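Local coordinates for protein ORF10 (Moritella marina, PDB 6RIW) that probably extends acyl chains in polyunsaturated fatty acid synthesis, this piece being the ketosynthase-chain length factor didomain of a longer synthase, at residues T110-C115 / A183-S188; A215-A220 / M265-R270; V768-G773 / D874-H879. All blocks are in the same frame, centred on the assembly; numbering follows the deposited sequence.

Interaction 1. Residues T110-C115 / A183-S188; sequences TALENC and AGLGGS
Leu112 meets Leu185 where two loops of the thiolase-type ketosynthase fold lie against each other. One is the 3-10 turn 110-113 leading into strand 115-120; the other joins helix 174-183, ended by a Schellman motif with Gly184 at positive phi, to strand 189-193. The side chain of Leu112 heads for the second loop from its root: CB lies 3.7 Å from Gly184 O and also touches CD2 of Leu185. With CG anti to the carbonyl carbon (chi1 -61°), the two methyls are carried on to the second loop, where they part. CD1 reaches Ala183 O at 3.4 Å, just before the Schellman glycine, while CD2 packs on CD2 of Leu185 at 4.0 Å. Leu101 of helix 88-104 and Met217 of strand 217-224 also lie on this leucine.

The backbone of Leu112 works too. Its O accepts a nearly straight bond (167°) from Gly186 N at 2.9 Å, and Cys115 N reaches the same oxygen from the other face of the carbonyl plane at 3.1 Å. Glycines permit the close approach of the chains: a CB on Gly186 would run into Glu113 O, and one on Gly187 into Cys115 O. Gly187 N gives Cys115 O a bent bond (136°, 2.9 Å) from above the carbonyl plane, and CB of Leu185 sits 3.5 Å from that oxygen.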
ATOM      1  N   THR A 110      -8.065 -22.171  18.518  1.00 26.82           N
ATOM      2  CA  THR A 110      -7.045 -22.906  17.783  1.00 24.48           C
ATOM      3  C   THR A 110      -7.333 -22.914  16.292  1.00 21.94           C
ATOM      4  O   THR A 110      -6.410 -23.132  15.495  1.00 29.09           O
ATOM      5  CB  THR A 110      -6.931 -24.345  18.298  1.00 26.29           C
ATOM      6  OG1 THR A 110      -8.192 -24.994  18.134  1.00 30.61           O
ATOM      7  CG2 THR A 110      -6.555 -24.356  19.773  1.00 29.14           C
ATOM      8  N   ALA A 111      -8.584 -22.664  15.899  1.00 22.58           N
ATOM      9  CA  ALA A 111      -8.921 -22.524  14.490  1.00 23.68           C
ATOM     10  C   ALA A 111      -8.159 -21.386  13.818  1.00 19.71           C
ATOM     11  O   ALA A 111      -8.054 -21.362  12.585  1.00 22.97           O
ATOM     12  CB  ALA A 111     -10.417 -22.279  14.337  1.00 26.13           C
ATOM     13  N   LEU A 112      -7.663 -20.428  14.592  1.00 20.90           N
ATOM     14  CA  LEU A 112      -6.904 -19.331  14.002  1.00 20.14           C
ATOM     15  C   LEU A 112      -5.595 -19.794  13.380  1.00 20.44           C
ATOM     16  O   LEU A 112      -5.030 -19.058  12.567  1.00 19.29           O
ATOM     17  CB  LEU A 112      -6.665 -18.245  15.054  1.00 19.02           C
ATOM     18  CG  LEU A 112      -7.952 -17.630  15.614  1.00 20.72           C
ATOM     19  CD1 LEU A 112      -7.662 -16.529  16.650  1.00 23.62           C
ATOM     20  CD2 LEU A 112      -8.862 -17.131  14.507  1.00 20.63           C
ATOM     21  N   GLU A 113      -5.135 -21.016  13.685  1.00 20.44           N
ATOM     22  CA  GLU A 113      -3.961 -21.563  13.016  1.00 22.68           C
ATOM     23  C   GLU A 113      -4.137 -21.612  11.506  1.00 20.50           C
ATOM     24  O   GLU A 113      -3.157 -21.510  10.758  1.00 21.62           O
ATOM     25  CB  GLU A 113      -3.660 -22.957  13.558  1.00 28.12           C
ATOM     26  CG  GLU A 113      -2.364 -23.554  13.041  1.00 36.29           C
ATOM     27  CD  GLU A 113      -1.781 -24.593  13.997  1.00 50.37           C
ATOM     28  OE1 GLU A 113      -2.576 -25.274  14.697  1.00 44.72           O
ATOM     29  OE2 GLU A 113      -0.528 -24.718  14.043  1.00 53.76           O
ATOM     30  N   ASN A 114      -5.365 -21.758  11.029  1.00 21.05           N
ATOM     31  CA  ASN A 114      -5.625 -21.795   9.596  1.00 20.25           C
ATOM     32  C   ASN A 114      -6.413 -20.583   9.121  1.00 18.67           C
ATOM     33  O   ASN A 114      -7.212 -20.685   8.184  1.00 18.19           O
ATOM     34  CB  ASN A 114      -6.346 -23.098   9.248  1.00 21.02           C
ATOM     35  CG  ASN A 114      -5.482 -24.297   9.527  1.00 23.42           C
ATOM     36  OD1 ASN A 114      -5.806 -25.121  10.376  1.00 33.74           O
ATOM     37  ND2 ASN A 114      -4.348 -24.373   8.855  1.00 29.18           N
ATOM     38  N   CYS A 115      -6.202 -19.432   9.762  1.00 18.71           N
ATOM     39  CA  CYS A 115      -6.853 -18.179   9.391  1.00 16.33           C
ATOM     40  C   CYS A 115      -5.803 -17.200   8.874  1.00 17.00           C
ATOM     41  O   CYS A 115      -4.745 -17.040   9.494  1.00 17.07           O
ATOM     42  CB  CYS A 115      -7.577 -17.567  10.591  1.00 16.26           C
ATOM     43  SG  CYS A 115      -8.580 -16.092  10.248  1.00 20.51           S
ATOM     44  N   ALA A 183      -3.241 -11.329  16.931  1.00 17.48           N
ATOM     45  CA  ALA A 183      -4.401 -12.196  17.068  1.00 20.83           C
ATOM     46  C   ALA A 183      -4.049 -13.680  16.989  1.00 21.04           C
ATOM     47  O   ALA A 183      -4.942 -14.513  17.110  1.00 23.57           O
ATOM     48  CB  ALA A 183      -5.451 -11.855  16.005  1.00 17.80           C
ATOM     49  N   GLY A 184      -2.782 -14.033  16.781  1.00 19.64           N
ATOM     50  CA  GLY A 184      -2.417 -15.438  16.710  1.00 20.06           C
ATOM     51  C   GLY A 184      -2.842 -16.151  15.448  1.00 21.69           C
ATOM     52  O   GLY A 184      -3.125 -17.353  15.488  1.00 21.65           O
ATOM     53  N   LEU A 185      -2.881 -15.455  14.320  1.00 18.67           N
ATOM     54  CA  LEU A 185      -3.246 -16.069  13.045  1.00 19.42           C
ATOM     55  C   LEU A 185      -2.078 -16.848  12.439  1.00 21.60           C
ATOM     56  O   LEU A 185      -0.963 -16.329  12.341  1.00 20.50           O
ATOM     57  CB  LEU A 185      -3.678 -14.985  12.063  1.00 18.94           C
ATOM     58  CG  LEU A 185      -4.698 -13.987  12.589  1.00 20.01           C
ATOM     59  CD1 LEU A 185      -5.133 -13.115  11.413  1.00 20.32           C
ATOM     60  CD2 LEU A 185      -5.882 -14.741  13.211  1.00 16.93           C
ATOM     61  N   GLY A 186      -2.345 -18.066  11.970  1.00 20.88           N
ATOM     62  CA  GLY A 186      -1.294 -18.876  11.373  1.00 17.32           C
ATOM     63  C   GLY A 186      -1.287 -18.992   9.857  1.00 21.01           C
ATOM     64  O   GLY A 186      -0.468 -19.733   9.296  1.00 18.70           O
ATOM     65  N   GLY A 187      -2.183 -18.281   9.167  1.00 15.38           N
ATOM     66  CA  GLY A 187      -2.302 -18.372   7.727  1.00 19.44           C
ATOM     67  C   GLY A 187      -1.619 -17.206   7.020  1.00 19.04           C
ATOM     68  O   GLY A 187      -0.827 -16.467   7.601  1.00 18.25           O
ATOM     69  N   SER A 188      -1.904 -17.079   5.725  1.00 16.82           N
ATOM     70  CA  SER A 188      -1.251 -16.061   4.899  1.00 18.81           C
ATOM     71  C   SER A 188      -1.727 -14.666   5.277  1.00 17.03           C
ATOM     72  O   SER A 188      -2.864 -14.473   5.715  1.00 18.41           O
ATOM     73  CB  SER A 188      -1.538 -16.291   3.412  1.00 21.21           C
ATOM     74  OG  SER A 188      -1.194 -17.597   3.019  1.00 27.79           O
TER

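Interaction 2. Residues A215-A220 / M265-R270; sequences ANMMLA and MMVLKR
Val267 forks between two side chains of the opposing strand. Its CG1, anti to the backbone N (chi1 -175°), nudges Met217 CG at 3.7 Å and also touches the sulfur of that methionine; CG2 meets Leu219 CD2 at 3.6 Å, the two side chains lying side by side and pointing the same way. Leu219 CD2 fills the hollow between Val267 CG2 and Met265 CG, for Met265 crosses Leu219 at about a right angle, its CG 3.8 Å from the same CD2. The bend at chi2 then brings Met265 SD to 3.5 Å from Ala220 C.

This is an antiparallel strand pair of the N-terminal half of the thiolase-like ketosynthase fold, the axes of the two short strand segments at 155°. Paired backbone bonds join Met218 to Leu268 and Ala220 to Met266. The face bearing Leu219 and Val267 is packed by helix 88-104. On the other face the small CB of Ala220 is met by Leu268 CD1 at 4.3 Å, and Val203 and Ala206 of helix 198-211 press on the same alanine.

At the last residue of the strand, the N-cap of the helix that follows, Arg270 turns the edge of its guanidinium to the loop residues Ala215 and Asn216. NH2 bonds Ala215 O at 2.9 Å, and NH1 bonds Asn216 OD1 at 2.8 Å, the amide standing nearly upright to the guanidinium plane (88°). NH1 also forms a salt bridge with Asp273. With an alanine here, Ala215 O and Asn216 OD1 would probably lose these donors, and Asp273 its charged mate. A water lies over one guanidinium face, donating to Asn216 O and accepting from Arg270 N.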
ATOM      1  N   ALA A 215      -6.538 -21.388   3.129  1.00 16.41           N
ATOM      2  CA  ALA A 215      -6.975 -21.101   4.484  1.00 20.97           C
ATOM      3  C   ALA A 215      -8.345 -21.735   4.690  1.00 19.29           C
ATOM      4  O   ALA A 215      -9.040 -22.067   3.724  1.00 19.21           O
ATOM      5  CB  ALA A 215      -7.053 -19.584   4.738  1.00 22.99           C
ATOM      6  N   ASN A 216      -8.718 -21.902   5.963  1.00 17.29           N
ATOM      7  CA  ASN A 216     -10.057 -22.346   6.344  1.00 21.02           C
ATOM      8  C   ASN A 216     -10.891 -21.234   6.958  1.00 21.01           C
ATOM      9  O   ASN A 216     -12.099 -21.407   7.140  1.00 18.98           O
ATOM     10  CB  ASN A 216      -9.972 -23.528   7.320  1.00 21.49           C
ATOM     11  CG  ASN A 216      -9.309 -24.740   6.692  1.00 23.33           C
ATOM     12  OD1 ASN A 216      -9.414 -24.968   5.481  1.00 23.52           O
ATOM     13  ND2 ASN A 216      -8.596 -25.508   7.507  1.00 24.94           N
ATOM     14  N   MET A 217     -10.274 -20.093   7.254  1.00 18.19           N
ATOM     15  CA  MET A 217     -10.952 -18.887   7.679  1.00 17.10           C
ATOM     16  C   MET A 217     -10.108 -17.729   7.171  1.00 17.16           C
ATOM     17  O   MET A 217      -8.883 -17.860   7.042  1.00 14.55           O
ATOM     18  CB  MET A 217     -11.098 -18.847   9.212  1.00 19.12           C
ATOM     19  CG  MET A 217     -11.956 -17.715   9.768  1.00 26.74           C
ATOM     20  SD  MET A 217     -12.147 -17.840  11.577  1.00 40.10           S
ATOM     21  CE  MET A 217     -11.202 -19.326  11.944  1.00 21.46           C
ATOM     22  N   MET A 218     -10.761 -16.615   6.841  1.00 15.63           N
ATOM     23  CA  MET A 218     -10.024 -15.419   6.445  1.00 15.91           C
ATOM     24  C   MET A 218     -10.608 -14.183   7.113  1.00 18.26           C
ATOM     25  O   MET A 218     -11.832 -14.021   7.185  1.00 18.72           O
ATOM     26  CB  MET A 218     -10.037 -15.207   4.917  1.00 14.50           C
ATOM     27  CG  MET A 218      -9.163 -16.172   4.122  1.00 15.86           C
ATOM     28  SD  MET A 218      -7.400 -16.032   4.471  1.00 17.49           S
ATOM     29  CE  MET A 218      -7.042 -14.377   3.808  1.00 16.80           C
ATOM     30  N   LEU A 219      -9.725 -13.296   7.575  1.00 15.85           N
ATOM     31  CA  LEU A 219     -10.085 -11.915   7.887  1.00 17.13           C
ATOM     32  C   LEU A 219      -9.874 -11.061   6.642  1.00 17.57           C
ATOM     33  O   LEU A 219      -8.848 -11.182   5.957  1.00 15.90           O
ATOM     34  CB  LEU A 219      -9.230 -11.373   9.034  1.00 15.94           C
ATOM     35  CG  LEU A 219      -9.503 -11.857  10.458  1.00 22.77           C
ATOM     36  CD1 LEU A 219      -8.460 -11.287  11.396  1.00 19.81           C
ATOM     37  CD2 LEU A 219     -10.871 -11.428  10.909  1.00 24.11           C
ATOM     38  N   ALA A 220     -10.852 -10.230   6.322  1.00 13.86           N
ATOM     39  CA  ALA A 220     -10.702  -9.307   5.209  1.00 14.22           C
ATOM     40  C   ALA A 220     -11.237  -7.950   5.635  1.00 17.21           C
ATOM     41  O   ALA A 220     -12.343  -7.843   6.171  1.00 14.90           O
ATOM     42  CB  ALA A 220     -11.428  -9.793   3.945  1.00 14.72           C
ATOM     43  N   MET A 265     -13.552  -4.750   9.444  1.00 15.88           N
ATOM     44  CA  MET A 265     -13.059  -6.113   9.281  1.00 14.31           C
ATOM     45  C   MET A 265     -14.229  -7.086   9.209  1.00 17.13           C
ATOM     46  O   MET A 265     -15.208  -6.938   9.937  1.00 16.68           O
ATOM     47  CB  MET A 265     -12.126  -6.504  10.439  1.00 19.51           C
ATOM     48  CG  MET A 265     -11.297  -7.761  10.184  1.00 22.72           C
ATOM     49  SD  MET A 265     -10.022  -7.613   8.891  1.00 20.68           S
ATOM     50  CE  MET A 265      -9.013  -6.233   9.513  1.00 22.42           C
ATOM     51  N   MET A 266     -14.098  -8.102   8.355  1.00 15.10           N
ATOM     52  CA  MET A 266     -15.072  -9.186   8.282  1.00 21.50           C
ATOM     53  C   MET A 266     -14.367 -10.531   8.415  1.00 17.85           C
ATOM     54  O   MET A 266     -13.209 -10.682   8.009  1.00 16.84           O
ATOM     55  CB  MET A 266     -15.819  -9.149   6.967  1.00 19.05           C
ATOM     56  CG  MET A 266     -16.947  -8.141   6.899  1.00 24.87           C
ATOM     57  SD  MET A 266     -17.213  -7.716   5.161  1.00 36.04           S
ATOM     58  CE  MET A 266     -16.747  -9.270   4.420  1.00 16.75           C
ATOM     59  N   VAL A 267     -15.081 -11.517   8.964  1.00 14.83           N
ATOM     60  CA  VAL A 267     -14.586 -12.888   9.102  1.00 14.21           C
ATOM     61  C   VAL A 267     -15.337 -13.762   8.106  1.00 18.58           C
ATOM     62  O   VAL A 267     -16.576 -13.771   8.104  1.00 17.69           O
ATOM     63  CB  VAL A 267     -14.775 -13.432  10.535  1.00 15.31           C
ATOM     64  CG1 VAL A 267     -14.134 -14.810  10.644  1.00 18.09           C
ATOM     65  CG2 VAL A 267     -14.221 -12.480  11.565  1.00 19.38           C
ATOM     66  N   LEU A 268     -14.594 -14.485   7.257  1.00 15.28           N
ATOM     67  CA  LEU A 268     -15.150 -15.268   6.158  1.00 17.21           C
ATOM     68  C   LEU A 268     -14.838 -16.752   6.304  1.00 18.66           C
ATOM     69  O   LEU A 268     -13.713 -17.133   6.643  1.00 14.32           O
ATOM     70  CB  LEU A 268     -14.600 -14.799   4.805  1.00 16.02           C
ATOM     71  CG  LEU A 268     -14.678 -13.308   4.494  1.00 17.34           C
ATOM     72  CD1 LEU A 268     -14.101 -13.018   3.117  1.00 16.53           C
ATOM     73  CD2 LEU A 268     -16.126 -12.836   4.576  1.00 18.98           C
ATOM     74  N   LYS A 269     -15.823 -17.596   5.985  1.00 18.04           N
ATOM     75  CA  LYS A 269     -15.613 -19.039   5.909  1.00 17.05           C
ATOM     76  C   LYS A 269     -16.399 -19.587   4.727  1.00 20.51           C
ATOM     77  O   LYS A 269     -17.376 -18.980   4.285  1.00 19.95           O
ATOM     78  CB  LYS A 269     -16.058 -19.760   7.206  1.00 21.47           C
ATOM     79  CG  LYS A 269     -15.137 -19.517   8.415  1.00 22.68           C
ATOM     80  CD  LYS A 269     -15.789 -20.005   9.722  1.00 21.90           C
ATOM     81  CE  LYS A 269     -15.914 -21.529   9.767  1.00 27.88           C
ATOM     82  NZ  LYS A 269     -16.119 -22.032  11.172  1.00 25.36           N
ATOM     83  N   ARG A 270     -15.949 -20.722   4.191  1.00 19.03           N
ATOM     84  CA  ARG A 270     -16.774 -21.438   3.225  1.00 22.24           C
ATOM     85  C   ARG A 270     -18.102 -21.797   3.896  1.00 19.97           C
ATOM     86  O   ARG A 270     -18.136 -22.152   5.075  1.00 21.36           O
ATOM     87  CB  ARG A 270     -16.040 -22.698   2.719  1.00 20.31           C
ATOM     88  CG  ARG A 270     -14.771 -22.385   1.900  1.00 18.59           C
ATOM     89  CD  ARG A 270     -13.983 -23.636   1.485  1.00 17.87           C
ATOM     90  NE  ARG A 270     -13.508 -24.361   2.655  1.00 18.69           N
ATOM     91  CZ  ARG A 270     -12.299 -24.226   3.187  1.00 23.24           C
ATOM     92  NH1 ARG A 270     -11.971 -24.903   4.279  1.00 20.75           N
ATOM     93  NH2 ARG A 270     -11.410 -23.405   2.643  1.00 17.64           N
TER
HETATM   94  O   HOH W   1     -13.979 -22.283   5.488  1.00 20.77           O

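Interaction 3. Residues V768-G773 / D874-H879; sequences VSFAPG and DNSCAH
Ser769 O takes the N-H of His879 at 2.8 Å, and the CA-H of Ala878 leans on the same oxygen. The return bond from Ser769 N to His879 O completes this hydrogen-bonded pair. Two residues on, Ala771 and Cys877 repeat the exchange, and Cys877 O has a second contact from the CA-H of Phe770, with CA 3.1 Å away. The strands run antiparallel, the axes of their short segments at 160°. Pro772, which has no N-H to offer, falls opposite Ser876 at a non-hydrogen-bonded position, so this pairing with 876-879 loses no bond by it. Beyond it Gly773 N still reaches Asn875 O at 2.9 Å, from above the carbonyl plane. At the backbone angles of Gly773 a CB would jam against the carbonyl O of Pro772, and Asn875 OD1 lies against the glycine CA at 3.4 Å while bonding Ser774 OG.

Phe770 carries the apolar side. With CG anti to the carbonyl carbon (chi1 -63°), the ring meets the other strand obliquely, with CE2 touching Ala878 CB at 3.5 Å. Arg671 makes a cation-pi contact with this ring. Ser876 OG sits between the backbone N and the carbonyl carbon (chi1 64°), which aims it at Asp874 OD2, 2.7 Å away; Asn667 ND2 also donates to that carboxylate oxygen, so two bonds hold it.

The pair belongs to the second thiolase-like domain of the didomain. Helix 668-682 covers the Phe770 and Ala878 face through Tyr670, helix 776-790 packs on Ser769, Ala771 and His879 on the other, and strand 865-870 flanks strand 876-884.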
ATOM      1  N   VAL A 768       6.208 -22.067  -3.589  1.00 13.35           N
ATOM      2  CA  VAL A 768       6.462 -21.038  -2.581  1.00 14.74           C
ATOM      3  C   VAL A 768       5.639 -21.414  -1.357  1.00 16.38           C
ATOM      4  O   VAL A 768       4.451 -21.726  -1.475  1.00 14.93           O
ATOM      5  CB  VAL A 768       6.125 -19.617  -3.081  1.00 15.87           C
ATOM      6  CG1 VAL A 768       4.644 -19.480  -3.439  1.00 19.06           C
ATOM      7  CG2 VAL A 768       6.548 -18.557  -2.025  1.00 17.51           C
ATOM      8  N   SER A 769       6.282 -21.452  -0.197  1.00 13.21           N
ATOM      9  CA  SER A 769       5.619 -21.834   1.039  1.00 14.85           C
ATOM     10  C   SER A 769       6.031 -20.866   2.134  1.00 16.46           C
ATOM     11  O   SER A 769       7.100 -20.268   2.064  1.00 15.77           O
ATOM     12  CB  SER A 769       5.984 -23.256   1.467  1.00 17.62           C
ATOM     13  OG  SER A 769       5.507 -24.178   0.503  1.00 24.64           O
ATOM     14  N   PHE A 770       5.183 -20.749   3.163  1.00 13.29           N
ATOM     15  CA  PHE A 770       5.410 -19.845   4.284  1.00 14.91           C
ATOM     16  C   PHE A 770       5.215 -20.577   5.599  1.00 16.58           C
ATOM     17  O   PHE A 770       4.454 -21.545   5.670  1.00 16.29           O
ATOM     18  CB  PHE A 770       4.434 -18.660   4.244  1.00 15.02           C
ATOM     19  CG  PHE A 770       4.596 -17.797   3.034  1.00 18.77           C
ATOM     20  CD1 PHE A 770       3.993 -18.153   1.833  1.00 20.47           C
ATOM     21  CD2 PHE A 770       5.362 -16.651   3.088  1.00 19.08           C
ATOM     22  CE1 PHE A 770       4.153 -17.361   0.705  1.00 19.49           C
ATOM     23  CE2 PHE A 770       5.511 -15.844   1.947  1.00 20.30           C
ATOM     24  CZ  PHE A 770       4.902 -16.223   0.763  1.00 17.41           C
ATOM     25  N   ALA A 771       5.858 -20.071   6.654  1.00 14.51           N
ATOM     26  CA  ALA A 771       5.629 -20.535   8.014  1.00 16.87           C
ATOM     27  C   ALA A 771       5.671 -19.316   8.922  1.00 17.66           C
ATOM     28  O   ALA A 771       6.470 -18.402   8.680  1.00 16.67           O
ATOM     29  CB  ALA A 771       6.673 -21.570   8.466  1.00 17.74           C
ATOM     30  N   PRO A 772       4.795 -19.236   9.927  1.00 19.12           N
ATOM     31  CA  PRO A 772       4.859 -18.109  10.867  1.00 17.46           C
ATOM     32  C   PRO A 772       6.167 -18.120  11.644  1.00 17.36           C
ATOM     33  O   PRO A 772       6.692 -19.181  12.002  1.00 18.98           O
ATOM     34  CB  PRO A 772       3.665 -18.350  11.807  1.00 21.37           C
ATOM     35  CG  PRO A 772       2.786 -19.307  11.090  1.00 26.04           C
ATOM     36  CD  PRO A 772       3.685 -20.151  10.241  1.00 20.78           C
ATOM     37  N   GLY A 773       6.693 -16.930  11.903  1.00 16.27           N
ATOM     38  CA  GLY A 773       7.881 -16.785  12.727  1.00 15.76           C
ATOM     39  C   GLY A 773       9.133 -16.509  11.914  1.00 17.37           C
ATOM     40  O   GLY A 773       9.135 -16.457  10.680  1.00 16.75           O
ATOM     41  N   ASP A 874       7.826  -8.816   8.477  1.00 13.38           N
ATOM     42  CA  ASP A 874       6.481  -9.379   8.547  1.00 14.97           C
ATOM     43  C   ASP A 874       6.411 -10.600   9.458  1.00 16.08           C
ATOM     44  O   ASP A 874       5.306 -11.084   9.740  1.00 17.96           O
ATOM     45  CB  ASP A 874       6.012  -9.753   7.144  1.00 17.43           C
ATOM     46  CG  ASP A 874       7.019 -10.665   6.433  1.00 20.85           C
ATOM     47  OD1 ASP A 874       8.218 -10.261   6.276  1.00 23.25           O
ATOM     48  OD2 ASP A 874       6.617 -11.782   6.043  1.00 23.43           O
ATOM     49  N   ASN A 875       7.557 -11.088   9.940  1.00 14.02           N
ATOM     50  CA  ASN A 875       7.608 -12.198  10.907  1.00 16.03           C
ATOM     51  C   ASN A 875       7.027 -13.481  10.309  1.00 17.87           C
ATOM     52  O   ASN A 875       6.243 -14.203  10.938  1.00 17.01           O
ATOM     53  CB  ASN A 875       6.906 -11.830  12.228  1.00 17.53           C
ATOM     54  CG  ASN A 875       7.428 -12.644  13.404  1.00 17.96           C
ATOM     55  OD1 ASN A 875       8.345 -13.453  13.252  1.00 17.85           O
ATOM     56  ND2 ASN A 875       6.863 -12.426  14.582  1.00 21.78           N
ATOM     57  N   SER A 876       7.390 -13.760   9.063  1.00 16.30           N
ATOM     58  CA  SER A 876       7.146 -15.080   8.503  1.00 14.07           C
ATOM     59  C   SER A 876       8.342 -15.475   7.653  1.00 17.75           C
ATOM     60  O   SER A 876       9.117 -14.632   7.181  1.00 14.92           O
ATOM     61  CB  SER A 876       5.836 -15.134   7.696  1.00 19.86           C
ATOM     62  OG  SER A 876       5.912 -14.294   6.573  1.00 27.90           O
ATOM     63  N   CYS A 877       8.533 -16.772   7.525  1.00 13.04           N
ATOM     64  CA  CYS A 877       9.581 -17.299   6.678  1.00 12.23           C
ATOM     65  C   CYS A 877       8.953 -17.742   5.363  1.00 15.16           C
ATOM     66  O   CYS A 877       7.943 -18.453   5.365  1.00 15.40           O
ATOM     67  CB  CYS A 877      10.289 -18.471   7.351  1.00 14.84           C
ATOM     68  SG  CYS A 877      11.490 -19.197   6.224  1.00 21.60           S
ATOM     69  N   ALA A 878       9.529 -17.301   4.256  1.00 12.48           N
ATOM     70  CA  ALA A 878       9.165 -17.765   2.930  1.00 14.31           C
ATOM     71  C   ALA A 878      10.264 -18.685   2.419  1.00 14.09           C
ATOM     72  O   ALA A 878      11.452 -18.446   2.665  1.00 14.09           O
ATOM     73  CB  ALA A 878       8.965 -16.588   1.956  1.00 17.01           C
ATOM     74  N   HIS A 879       9.870 -19.747   1.727  1.00 11.28           N
ATOM     75  CA  HIS A 879      10.841 -20.631   1.088  1.00 13.56           C
ATOM     76  C   HIS A 879      10.344 -21.000  -0.302  1.00 14.35           C
ATOM     77  O   HIS A 879       9.179 -21.389  -0.463  1.00 15.22           O
ATOM     78  CB  HIS A 879      11.070 -21.893   1.932  1.00 12.91           C
ATOM     79  CG  HIS A 879      12.455 -22.463   1.814  1.00 15.78           C
ATOM     80  ND1 HIS A 879      13.544 -21.953   2.499  1.00 16.32           N
ATOM     81  CD2 HIS A 879      12.919 -23.522   1.104  1.00 16.72           C
ATOM     82  CE1 HIS A 879      14.618 -22.668   2.200  1.00 17.10           C
ATOM     83  NE2 HIS A 879      14.264 -23.629   1.359  1.00 16.83           N
TER

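Overall arrangement
Interactions 1 and 2 belong to the first ketosynthase domain and touch: Asn114 O of the 110-115 turn probably accepts from Asn216 N, and Met217 is shared packing. Interaction 2 is the most buried, a regular ladder between strands with apolar side chains on both faces and a charged, hydrated end. Interaction 1 is partly buried and irregular, two loops held by glycine N-H groups and one leucine pair. Interaction 3, also partly buried, lies in the second domain and again pairs antiparallel strands, though with an aromatic ring and polar bonds at one end. Gly186 packs on Pro772, joining interactions 1 and 3; interactions 2 and 3 stay about 11 Å apart at their nearest atoms.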